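Local coordinates for protein alkaline serine protease (PDB 2PFE) that probably cleaves peptide bonds as a secreted serine endopeptidase of the alpha-lytic protease type, this chain being its mature protease domain, at residues 131-136 with 142-147. Residues are numbered along the deposited sequence; the frame is centred on the assembly and turned at random.
Sequences TTACAE and GPWLTG. With AES (4-(2-aminoethyl)benzenesulfonyl fluoride), chain D.
The indole of W144 meets T131 and A133 with the far corner of its six-membered ring, and both approach obliquely, neither squarely over the face nor in line with the edge. T131 OG1 sits 3.3 Å from W144 CH2 and equally near CZ3, while its methyl CG2 lies 3.6 Å from W144 CZ3. A133 CB adds an apolar contact at 3.9 Å to W144 CH2. No hydrogen bond crosses the contact, so van der Waals packing carries it. T131 OG1 stands between the backbone N and the carbonyl carbon (chi1 85°), from where it accepts the backbone N-H of A133 at 3.1 Å (N-H...O 147°), closing an ST turn, with the A133 methyl next to the same ring corner. The hydroxyl also makes a weak hydrogen bond to T167 O of strand 164-171. A valine here removes the hydroxyl, and would probably leave the A133 amide without its acceptor and the A133 methyl freer to shift against W144. At the opposite end of the indole, W144 NE1 bonds to T154 OG1, which helps set the ring's rotation. Beyond the turn, A135 lies beside the inhibitor: its CB is 3.7 Å from AES C6, and its carbonyl O 3.6 Å from AES C5. From the end of barrel strand 128-131 the chain runs on to the ligand pocket, with C134 disulfide-bonded to C161. W144 projects from strand 143-146 into the closed antiparallel barrel of this chymotrypsin-like fold, where F169 of strand 164-171 meets its ring and V97 and R99 of strand 96-101 also touch it.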
# COMPACT_ATOMS: atom_id res chain seq x y z
N THR A 131 -9.97 7.53 6.06
CA THR A 131 -9.47 8.88 5.81
C THR A 131 -10.36 9.62 4.84
O THR A 131 -11.16 9.03 4.12
CB THR A 131 -8.03 8.89 5.22
OG1 THR A 131 -8.09 8.74 3.79
CG2 THR A 131 -7.14 7.78 5.81
N THR A 132 -10.16 10.94 4.77
CA THR A 132 -10.86 11.76 3.81
C THR A 132 -10.16 11.89 2.45
O THR A 132 -10.67 12.63 1.61
CB THR A 132 -11.02 13.18 4.34
OG1 THR A 132 -9.72 13.75 4.55
CG2 THR A 132 -11.88 13.21 5.63
N ALA A 133 -9.02 11.22 2.24
CA ALA A 133 -8.39 11.22 0.93
C ALA A 133 -9.17 10.41 -0.09
O ALA A 133 -9.87 9.48 0.29
CB ALA A 133 -6.96 10.68 1.04
N CYS A 134 -9.06 10.76 -1.37
CA CYS A 134 -9.74 10.01 -2.43
C CYS A 134 -8.80 8.99 -3.06
O CYS A 134 -7.58 9.09 -2.92
CB CYS A 134 -10.24 10.96 -3.51
SG CYS A 134 -8.87 11.87 -4.36
N ALA A 135 -9.37 8.01 -3.77
CA ALA A 135 -8.59 7.02 -4.51
C ALA A 135 -9.46 6.47 -5.62
O ALA A 135 -10.69 6.60 -5.57
CB ALA A 135 -8.13 5.87 -3.59
N GLU A 136 -8.82 5.81 -6.58
CA GLU A 136 -9.52 5.14 -7.67
C GLU A 136 -8.87 3.79 -7.97
O GLU A 136 -7.75 3.51 -7.53
CB GLU A 136 -9.52 6.03 -8.92
CG GLU A 136 -10.26 7.34 -8.74
CD GLU A 136 -10.13 8.25 -9.91
OE1 GLU A 136 -9.68 7.76 -10.98
OE2 GLU A 136 -10.47 9.46 -9.77
N GLY A 142 -1.13 0.99 -2.60
CA GLY A 142 -0.18 2.09 -2.55
C GLY A 142 0.04 2.62 -1.15
O GLY A 142 -0.79 2.43 -0.26
N PRO A 143 1.15 3.32 -0.94
CA PRO A 143 1.57 3.72 0.39
C PRO A 143 0.86 4.96 0.92
O PRO A 143 0.47 5.85 0.13
CB PRO A 143 3.05 4.06 0.18
CG PRO A 143 3.09 4.62 -1.24
CD PRO A 143 2.12 3.71 -1.98
N TRP A 144 0.80 5.05 2.24
CA TRP A 144 0.31 6.21 2.98
C TRP A 144 1.43 6.71 3.85
O TRP A 144 2.10 5.90 4.52
CB TRP A 144 -0.88 5.82 3.87
CG TRP A 144 -2.08 5.44 3.06
CD1 TRP A 144 -2.22 4.32 2.30
CD2 TRP A 144 -3.29 6.21 2.87
NE1 TRP A 144 -3.44 4.33 1.65
CE2 TRP A 144 -4.11 5.48 1.98
CE3 TRP A 144 -3.75 7.45 3.36
CZ2 TRP A 144 -5.38 5.91 1.59
CZ3 TRP A 144 -5.01 7.91 2.93
CH2 TRP A 144 -5.81 7.13 2.07
N LEU A 145 1.65 8.02 3.83
CA LEU A 145 2.70 8.68 4.60
C LEU A 145 2.15 9.85 5.39
O LEU A 145 1.29 10.62 4.91
CB LEU A 145 3.81 9.21 3.68
CG LEU A 145 4.73 8.21 2.99
CD1 LEU A 145 5.48 8.92 1.87
CD2 LEU A 145 5.67 7.58 3.98
N THR A 146 2.61 9.95 6.63
CA THR A 146 2.49 11.20 7.36
C THR A 146 3.92 11.68 7.52
O THR A 146 4.71 11.09 8.27
CB THR A 146 1.79 11.02 8.72
OG1 THR A 146 0.46 10.52 8.49
CG2 THR A 146 1.72 12.35 9.46
N GLY A 147 4.26 12.74 6.78
CA GLY A 147 5.67 13.15 6.66
C GLY A 147 6.49 12.02 6.06
O GLY A 147 6.14 11.49 5.00
C3 AES D . -11.52 1.61 -5.86
C2 AES D . -10.39 0.86 -5.54
C1 AES D . -9.51 1.34 -4.56
S AES D . -8.03 0.50 -4.09
O1S AES D . -8.04 0.00 -2.68
O2S AES D . -6.97 1.93 -4.16
C6 AES D . -9.76 2.56 -3.93
C5 AES D . -10.90 3.30 -4.25
C4 AES D . -11.78 2.84 -5.22
C7 AES D . -13.00 3.70 -5.52
C8 AES D . -14.15 2.91 -6.15
N8 AES D . -15.42 3.51 -5.80